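Local coordinates for protein amidase, hydantoinase/carbamoylase family (Paraburkholderia phymatum, PDB 6C0D) that probably hydrolyses N-carbamoyl-L-amino acids as a dimeric, zinc-dependent amidase of the peptidase M20 family, at residues R51-A55 with I67-V73; T121-A125 with A417-R421; T214-R220 with A332-M338. All blocks are in the same frame, centred on the assembly; numbering follows the deposited sequence. Where two conformers were deposited one is given.

Contact 1 of 3, residues R51-A55 with I67-V73; sequences RRWLA and IDGVGTV
V73 overlaps the helix 45-60 with both methyl groups, and joins that helix to the beta hairpin formed by strands 64-67 and 73-76 in the zinc-binding part of this M20-family fold. The two branches divide the work. With CG1 anti to the backbone N (chi1 -165°), V73 CG1 lies 3.9 Å from A55 CB, while V73 CG2 rests against the aliphatic stem of R51, 3.5 Å from R51 CG. L54 closes the same patch through CD2. On the other strand of the hairpin, I67 reaches out with CD1, which lies 3.7 Å from R51 CB and also touches the CG of R52, a residue on the exposed side of the helix.

The R51 chain runs extended past V73 into the interior, where its polar end is held by a salt bridge to D47. R51 NH1 lies 2.9 Å from G71 O, and the side chain comes about 6 Å from that of H89, a zinc ligand. The hairpin loop is a type I turn from D68 to G71 organised largely by D68, which forms an Asx turn, its OD1 accepting from V70 N and, at 2.9 Å and from the opposite face of the carboxylate, from T72 N.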
loop_
_atom_site.group_PDB
_atom_site.type_symbol
_atom_site.label_atom_id
_atom_site.label_comp_id
_atom_site.label_asym_id
_atom_site.label_seq_id
_atom_site.Cartn_x
_atom_site.Cartn_y
_atom_site.Cartn_z
ATOM N N ARG A 51 -7.314 36.049 16.010
ATOM C CA ARG A 51 -7.432 37.142 15.051
ATOM C C ARG A 51 -7.886 38.426 15.730
ATOM O O ARG A 51 -7.414 39.514 15.385
ATOM C CB ARG A 51 -8.388 36.754 13.924
ATOM C CG ARG A 51 -7.772 35.721 13.006
ATOM C CD ARG A 51 -8.609 35.284 11.781
ATOM N NE ARG A 51 -7.912 34.107 11.298
ATOM C CZ ARG A 51 -6.914 34.116 10.420
ATOM N NH1 ARG A 51 -6.549 35.238 9.797
ATOM N NH2 ARG A 51 -6.296 32.977 10.143
ATOM N N ARG A 52 -8.803 38.324 16.692
ATOM C CA ARG A 52 -9.200 39.516 17.431
ATOM C C ARG A 52 -8.026 40.079 18.220
ATOM O O ARG A 52 -7.806 41.298 18.235
ATOM C CB ARG A 52 -10.380 39.195 18.346
ATOM C CG ARG A 52 -11.657 38.929 17.573
ATOM C CD ARG A 52 -12.782 38.435 18.465
ATOM N NE ARG A 52 -13.997 38.260 17.681
ATOM C CZ ARG A 52 -14.965 37.406 17.990
ATOM N NH1 ARG A 52 -14.853 36.638 19.067
ATOM N NH2 ARG A 52 -16.037 37.315 17.216
ATOM N N TRP A 53 -7.245 39.208 18.865
ATOM C CA TRP A 53 -6.054 39.675 19.565
ATOM C C TRP A 53 -5.099 40.359 18.597
ATOM O O TRP A 53 -4.604 41.461 18.863
ATOM C CB TRP A 53 -5.361 38.509 20.275
ATOM C CG TRP A 53 -3.999 38.886 20.785
ATOM C CD1 TRP A 53 -3.709 39.521 21.962
ATOM C CD2 TRP A 53 -2.744 38.670 20.126
ATOM N NE1 TRP A 53 -2.353 39.716 22.071
ATOM C CE2 TRP A 53 -1.738 39.199 20.961
ATOM C CE3 TRP A 53 -2.373 38.072 18.918
ATOM C CZ2 TRP A 53 -0.385 39.154 20.622
ATOM C CZ3 TRP A 53 -1.023 38.023 18.585
ATOM C CH2 TRP A 53 -0.048 38.563 19.434
ATOM N N LEU A 54 -4.855 39.727 17.449
ATOM C CA LEU A 54 -3.927 40.287 16.473
ATOM C C LEU A 54 -4.397 41.648 15.974
ATOM O O LEU A 54 -3.595 42.580 15.829
ATOM C CB LEU A 54 -3.763 39.322 15.305
ATOM C CG LEU A 54 -2.829 39.810 14.214
ATOM C CD1 LEU A 54 -1.405 39.947 14.773
ATOM C CD2 LEU A 54 -2.879 38.854 13.032
ATOM N N ALA A 55 -5.691 41.781 15.690
ATOM C CA ALA A 55 -6.191 43.067 15.220
ATOM C C ALA A 55 -6.001 44.134 16.289
ATOM O O ALA A 55 -5.685 45.288 15.977
ATOM C CB ALA A 55 -7.663 42.941 14.820
ATOM N N ILE A 67 -10.603 42.408 11.026
ATOM C CA ILE A 67 -10.832 41.109 10.398
ATOM C C ILE A 67 -11.824 41.321 9.260
ATOM O O ILE A 67 -12.923 41.842 9.481
ATOM C CB ILE A 67 -11.376 40.094 11.419
ATOM C CG1 ILE A 67 -10.480 40.037 12.658
ATOM C CG2 ILE A 67 -11.531 38.718 10.778
ATOM C CD1 ILE A 67 -11.069 39.241 13.820
ATOM N N ASP A 68 -11.452 40.923 8.039
ATOM C CA ASP A 68 -12.282 41.260 6.887
ATOM C C ASP A 68 -13.320 40.163 6.627
ATOM O O ASP A 68 -13.481 39.220 7.406
ATOM C CB ASP A 68 -11.406 41.556 5.659
ATOM C CG ASP A 68 -11.032 40.305 4.857
ATOM O OD1 ASP A 68 -11.091 39.180 5.396
ATOM O OD2 ASP A 68 -10.666 40.457 3.668
ATOM N N GLY A 69 -14.020 40.279 5.499
ATOM C CA GLY A 69 -15.130 39.416 5.143
ATOM C C GLY A 69 -14.774 37.963 4.894
ATOM O O GLY A 69 -15.684 37.132 4.856
ATOM N N VAL A 70 -13.498 37.627 4.702
ATOM C CA VAL A 70 -13.104 36.227 4.585
ATOM C C VAL A 70 -12.298 35.752 5.778
ATOM O O VAL A 70 -11.926 34.571 5.830
ATOM C CB VAL A 70 -12.345 35.949 3.273
ATOM C CG1 VAL A 70 -13.280 36.119 2.072
ATOM C CG2 VAL A 70 -11.111 36.850 3.141
ATOM N N GLY A 71 -12.045 36.616 6.757
ATOM C CA GLY A 71 -11.274 36.238 7.922
ATOM C C GLY A 71 -9.821 36.656 7.892
ATOM O O GLY A 71 -9.077 36.317 8.820
ATOM N N THR A 72 -9.386 37.372 6.859
ATOM C CA THR A 72 -8.038 37.922 6.865
ATOM C C THR A 72 -7.948 39.025 7.915
ATOM O O THR A 72 -8.890 39.802 8.096
ATOM C CB THR A 72 -7.688 38.461 5.475
ATOM O OG1 THR A 72 -7.442 37.361 4.589
ATOM C CG2 THR A 72 -6.467 39.395 5.508
ATOM N N VAL A 73 -6.836 39.075 8.642
ATOM C CA VAL A 73 -6.563 40.214 9.511
ATOM C C VAL A 73 -5.650 41.135 8.727
ATOM O O VAL A 73 -4.566 40.717 8.294
ATOM C CB VAL A 73 -5.919 39.806 10.848
ATOM C CG1 VAL A 73 -6.014 40.981 11.834
ATOM C CG2 VAL A 73 -6.603 38.583 11.426
#

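Contact 2 of 3, residues T121-A125 with A417-R421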
loop_
_atom_site.group_PDB
_atom_site.type_symbol
_atom_site.label_atom_id
_atom_site.label_comp_id
_atom_site.label_asym_id
_atom_site.label_seq_id
_atom_site.Cartn_x
_atom_site.Cartn_y
_atom_site.Cartn_z
ATOM N N THR A 121 12.590 56.523 9.020
ATOM C CA THR A 121 11.642 55.658 8.320
ATOM C C THR A 121 10.200 55.909 8.743
ATOM O O THR A 121 9.295 55.191 8.280
ATOM C CB THR A 121 11.983 54.178 8.567
ATOM O OG1 THR A 121 12.009 53.945 9.979
ATOM C CG2 THR A 121 13.378 53.849 8.014
ATOM N N ARG A 122 9.967 56.913 9.592
ATOM C CA ARG A 122 8.653 57.133 10.180
ATOM C C ARG A 122 7.587 57.358 9.119
ATOM O O ARG A 122 6.444 56.945 9.304
ATOM C CB ARG A 122 8.705 58.338 11.134
ATOM C CG ARG A 122 7.393 58.589 11.899
ATOM C CD ARG A 122 7.381 59.964 12.559
ATOM N NE ARG A 122 7.473 61.006 11.548
ATOM C CZ ARG A 122 6.429 61.448 10.851
ATOM N NH1 ARG A 122 5.216 60.950 11.075
ATOM N NH2 ARG A 122 6.594 62.386 9.934
ATOM N N GLU A 123 7.946 57.981 7.990
ATOM C CA GLU A 123 6.952 58.286 6.966
ATOM C C GLU A 123 6.500 57.062 6.175
ATOM O O GLU A 123 5.472 57.139 5.492
ATOM C CB GLU A 123 7.500 59.331 5.984
ATOM C CG GLU A 123 7.847 60.628 6.653
ATOM C CD GLU A 123 8.468 61.642 5.707
ATOM O OE1 GLU A 123 8.417 61.428 4.471
ATOM O OE2 GLU A 123 9.009 62.651 6.209
ATOM N N PHE A 124 7.228 55.945 6.232
ATOM C CA PHE A 124 7.000 54.871 5.270
ATOM C C PHE A 124 5.748 54.080 5.633
ATOM O O PHE A 124 5.646 53.555 6.747
ATOM C CB PHE A 124 8.188 53.912 5.235
ATOM C CG PHE A 124 9.516 54.544 4.875
ATOM C CD1 PHE A 124 9.606 55.826 4.356
ATOM C CD2 PHE A 124 10.688 53.810 5.066
ATOM C CE1 PHE A 124 10.854 56.370 4.034
ATOM C CE2 PHE A 124 11.927 54.343 4.746
ATOM C CZ PHE A 124 12.009 55.616 4.237
ATOM N N ALA A 125 4.820 53.941 4.680
ATOM C CA ALA A 125 3.632 53.129 4.914
ATOM C C ALA A 125 3.988 51.643 4.894
ATOM O O ALA A 125 4.542 51.138 3.911
ATOM C CB ALA A 125 2.554 53.443 3.872
ATOM N N ALA A 417 11.127 50.047 1.342
ATOM C CA ALA A 417 10.152 51.131 1.431
ATOM C C ALA A 417 10.780 52.468 1.056
ATOM O O ALA A 417 10.156 53.288 0.362
ATOM C CB ALA A 417 9.571 51.166 2.849
ATOM N N GLY A 418 12.027 52.696 1.476
ATOM C CA GLY A 418 12.684 53.947 1.133
ATOM C C GLY A 418 12.896 54.086 -0.362
ATOM O O GLY A 418 12.868 55.195 -0.899
ATOM N N ALA A 419 13.073 52.961 -1.054
ATOM C CA ALA A 419 13.295 52.984 -2.499
ATOM C C ALA A 419 12.025 53.283 -3.286
ATOM O O ALA A 419 12.113 53.680 -4.454
ATOM C CB ALA A 419 13.865 51.643 -2.945
ATOM N N LEU A 420 10.851 53.097 -2.680
ATOM C CA LEU A 420 9.589 53.329 -3.385
ATOM C C LEU A 420 9.301 54.801 -3.623
ATOM O O LEU A 420 8.385 55.117 -4.391
ATOM C CB LEU A 420 8.437 52.708 -2.599
ATOM C CG LEU A 420 8.484 51.200 -2.385
ATOM C CD1 LEU A 420 7.320 50.773 -1.487
ATOM C CD2 LEU A 420 8.439 50.460 -3.741
ATOM N N ARG A 421 10.050 55.693 -2.994
ATOM C CA ARG A 421 9.854 57.128 -3.105
ATOM C C ARG A 421 10.993 57.764 -3.915
ATOM O O ARG A 421 10.782 58.397 -4.953
ATOM C CB ARG A 421 9.773 57.740 -1.700
ATOM C CG ARG A 421 9.117 56.805 -0.675
ATOM C CD ARG A 421 9.592 57.066 0.760
ATOM N NE ARG A 421 8.975 58.247 1.366
ATOM C CZ ARG A 421 7.749 58.267 1.882
ATOM N NH1 ARG A 421 6.998 57.170 1.858
ATOM N NH2 ARG A 421 7.266 59.386 2.408
HETATM O O HOH W 1 4.356 58.769 3.633
HETATM O O HOH W 2 4.660 55.656 2.195
#
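F124 and A417 make the close-packed half of this contact, where the turn leading into strand 125-130 meets the last turn of helix 399-419. The phenyl ring lies against the helix backbone: A417 CB touches F124 CD2 at 3.6 Å, and the A417-G418 peptide lies over one face, offset toward the rim. G418, without a side chain, presents its CA to the far end of the ring, 3.6 Å from F124 CZ. The opposite face of the ring is met by T121 CA of its own turn, which places the ring between the turn and the helix end.

The other half is looser and faces solvent. R421, the last modelled residue, was deposited in two conformers; the polar links given here hold for one of them, which makes this side the less certain. R421 CD lies 3.6 Å from F124 CE1, and the bend at chi3 (77°) then turns NE and the guanidinium back along the rim of the ring toward E123. One guanidinium face is turned toward F124 CD1, the two planes 41° apart. Beyond the ring, R421 NH2 forms a salt bridge with E123 OE1 at 3.1 Å, but as a hydrogen bond it is weak, with an angle of 123° at the hydrogen. Two waters lie at the guanidinium edge, in its plane. One links R421 NH2 to E123 O; the other accepts from A125 N at 3.0 Å and, weakly, from R421 NH1.

A type I beta turn from T121 to F124, closed by F124 N to T121 O, sets up both halves. The turn, away from the zinc site, forms part of the connection from helix 102-117 to strand 125-130, a helix-to-strand link of the alpha/beta fold, and docks on the C-terminal helix 399-419.

Contact 3 of 3, residues T214-R220 with A332-M338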
loop_
_atom_site.group_PDB
_atom_site.type_symbol
_atom_site.label_atom_id
_atom_site.label_comp_id
_atom_site.label_asym_id
_atom_site.label_seq_id
_atom_site.Cartn_x
_atom_site.Cartn_y
_atom_site.Cartn_z
ATOM N N THR A 214 14.699 32.614 -4.106
ATOM C CA THR A 214 14.777 32.959 -5.529
ATOM C C THR A 214 13.441 32.750 -6.225
ATOM O O THR A 214 12.959 33.623 -6.966
ATOM C CB THR A 214 15.838 32.085 -6.202
ATOM O OG1 THR A 214 15.562 30.711 -5.878
ATOM C CG2 THR A 214 17.222 32.453 -5.686
ATOM N N THR A 215 12.856 31.573 -6.021
ATOM C CA THR A 215 11.721 31.088 -6.794
ATOM C C THR A 215 10.948 30.131 -5.904
ATOM O O THR A 215 11.557 29.350 -5.165
ATOM C CB THR A 215 12.192 30.329 -8.045
ATOM O OG1 THR A 215 13.051 31.161 -8.822
ATOM C CG2 THR A 215 11.007 29.884 -8.904
ATOM N N ILE A 216 9.626 30.190 -5.977
ATOM C CA ILE A 216 8.770 29.163 -5.389
ATOM C C ILE A 216 8.548 28.077 -6.441
ATOM O O ILE A 216 8.110 28.370 -7.559
ATOM C CB ILE A 216 7.447 29.774 -4.908
ATOM C CG1 ILE A 216 7.745 30.817 -3.815
ATOM C CG2 ILE A 216 6.489 28.698 -4.402
ATOM C CD1 ILE A 216 6.506 31.603 -3.375
ATOM N N VAL A 217 8.883 26.825 -6.105
ATOM C CA VAL A 217 8.965 25.785 -7.138
ATOM C C VAL A 217 7.581 25.501 -7.708
ATOM O O VAL A 217 6.555 25.671 -7.037
ATOM C CB VAL A 217 9.589 24.486 -6.585
ATOM C CG1 VAL A 217 11.063 24.713 -6.181
ATOM C CG2 VAL A 217 8.757 23.982 -5.410
ATOM N N GLY A 218 7.550 25.107 -8.986
ATOM C CA GLY A 218 6.349 24.523 -9.544
ATOM C C GLY A 218 6.201 23.069 -9.117
ATOM O O GLY A 218 7.150 22.458 -8.620
ATOM N N ILE A 219 4.996 22.524 -9.300
ATOM C CA ILE A 219 4.650 21.182 -8.806
ATOM C C ILE A 219 3.890 20.407 -9.880
ATOM O O ILE A 219 3.049 20.971 -10.592
ATOM C CB ILE A 219 3.803 21.259 -7.515
ATOM C CG1 ILE A 219 4.531 22.104 -6.446
ATOM C CG2 ILE A 219 3.555 19.837 -6.949
ATOM C CD1 ILE A 219 3.686 22.462 -5.226
ATOM N N ARG A 220 4.171 19.095 -9.978
ATOM C CA ARG A 220 3.349 18.170 -10.747
ATOM C C ARG A 220 3.032 16.962 -9.878
ATOM O O ARG A 220 3.874 16.523 -9.086
ATOM C CB ARG A 220 4.050 17.698 -12.027
ATOM C CG ARG A 220 4.196 18.778 -13.079
ATOM C CD ARG A 220 2.831 19.219 -13.621
ATOM N NE ARG A 220 2.998 20.137 -14.748
ATOM C CZ ARG A 220 3.273 21.439 -14.632
ATOM N NH1 ARG A 220 3.383 22.021 -13.437
ATOM N NH2 ARG A 220 3.428 22.166 -15.723
ATOM N N ALA A 332 -1.754 21.278 -10.718
ATOM C CA ALA A 332 -0.388 21.584 -11.133
ATOM C C ALA A 332 -0.093 23.070 -10.927
ATOM O O ALA A 332 -0.966 23.924 -11.082
ATOM C CB ALA A 332 -0.189 21.212 -12.606
ATOM N N GLU A 333 1.152 23.382 -10.596
ATOM C CA GLU A 333 1.559 24.763 -10.367
ATOM C C GLU A 333 2.833 25.048 -11.148
ATOM O O GLU A 333 3.682 24.166 -11.300
ATOM C CB GLU A 333 1.767 25.032 -8.865
ATOM C CG GLU A 333 0.505 24.872 -8.028
ATOM C CD GLU A 333 0.760 24.972 -6.520
ATOM O OE1 GLU A 333 1.916 25.214 -6.112
ATOM O OE2 GLU A 333 -0.204 24.809 -5.740
ATOM N N GLU A 334 2.952 26.294 -11.678
ATOM C CA GLU A 334 4.182 26.704 -12.333
ATOM C C GLU A 334 5.119 27.340 -11.315
ATOM O O GLU A 334 4.665 27.842 -10.280
ATOM C CB GLU A 334 3.873 27.712 -13.449
ATOM C CG GLU A 334 3.070 27.101 -14.617
ATOM C CD GLU A 334 3.772 25.873 -15.175
ATOM O OE1 GLU A 334 4.822 26.043 -15.824
ATOM O OE2 GLU A 334 3.303 24.740 -14.934
ATOM N N PRO A 335 6.428 27.342 -11.574
ATOM C CA PRO A 335 7.340 28.127 -10.725
ATOM C C PRO A 335 6.943 29.598 -10.736
ATOM O O PRO A 335 6.417 30.120 -11.725
ATOM C CB PRO A 335 8.712 27.926 -11.381
ATOM C CG PRO A 335 8.557 26.627 -12.244
ATOM C CD PRO A 335 7.123 26.692 -12.702
ATOM N N VAL A 336 7.203 30.268 -9.616
ATOM C CA VAL A 336 6.870 31.685 -9.457
ATOM C C VAL A 336 8.118 32.371 -8.919
ATOM O O VAL A 336 8.548 32.086 -7.796
ATOM C CB VAL A 336 5.664 31.910 -8.530
ATOM C CG1 VAL A 336 5.471 33.418 -8.274
ATOM C CG2 VAL A 336 4.378 31.333 -9.156
ATOM N N THR A 337 8.713 33.258 -9.719
ATOM C CA THR A 337 9.950 33.898 -9.276
ATOM C C THR A 337 9.645 35.023 -8.299
ATOM O O THR A 337 8.635 35.720 -8.420
ATOM C CB THR A 337 10.731 34.463 -10.464
ATOM O OG1 THR A 337 9.960 35.506 -11.052
ATOM C CG2 THR A 337 10.961 33.391 -11.516
ATOM N N MET A 338 10.542 35.209 -7.333
ATOM C CA MET A 338 10.447 36.371 -6.468
ATOM C C MET A 338 11.104 37.560 -7.158
ATOM O O MET A 338 12.030 37.399 -7.960
ATOM C CB MET A 338 11.115 36.098 -5.116
ATOM C CG MET A 338 10.496 34.897 -4.358
ATOM S SD MET A 338 8.829 35.179 -3.765
ATOM C CE MET A 338 7.797 34.520 -5.131
HETATM O O HOH W 3 4.051 26.459 -6.014
#
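A bend at chi2 (-66°) folds R220 back along its own strand, and a matching bend in E334 (chi2 -55°) swings the carboxylate to meet it, at one end of an antiparallel strand pairing between 214-220 and 332-338. NH2 of R220 donates to E334 OE2 at 2.7 Å on the syn lone pair, the core of a salt bridge, though the two flat groups stand 57° apart. R220 NH1 turns inward to the backbone, donating nearly straight to I219 O and only weakly to E333 O, while A332 CB lies over one guanidinium face. E306 takes the NE of R220 and H303 the other oxygen of E334, so both side chains are also tied to helix 299-317.

The pairing comes in two sections. I216 and V336 form a hydrogen-bonded pair, extended by M338 N to T214 O at 2.9 Å, and I219 and E333 form a second, single bridge. Between them P335, which has no amide hydrogen to give, packs on G218, whose CA sits close on the backbone of E333 to P335, 3.2 Å from E333 O. Here P335 CA makes a CA-H...O contact with I216 O.

On the buried side, I216 CD1 touches M338 CE at 3.6 Å. E333 runs alongside I219, pointing the same way, with I219 CD1 3.4 Å from E333 OE1.

Three ways of joining distant or neighbouring pieces of one chain appear here. Contact 1 is buried and local, a helix laid on a hairpin mainly through aliphatic surfaces, with an arginine passing inward near the zinc site. Contact 2 lies at the surface and joins residues almost 300 positions apart; an aromatic ring gives way there to charges and water. Contact 3, partly buried and nested inside the loop that contact 2 closes, relies chiefly on backbone hydrogen bonds between strands. No elements are shared, and the nearest atoms of contacts 1 and 3 are about 17 Å apart. Each contact employs an arginine differently: turned inward, set beside the rim of a ring, or folded along a strand.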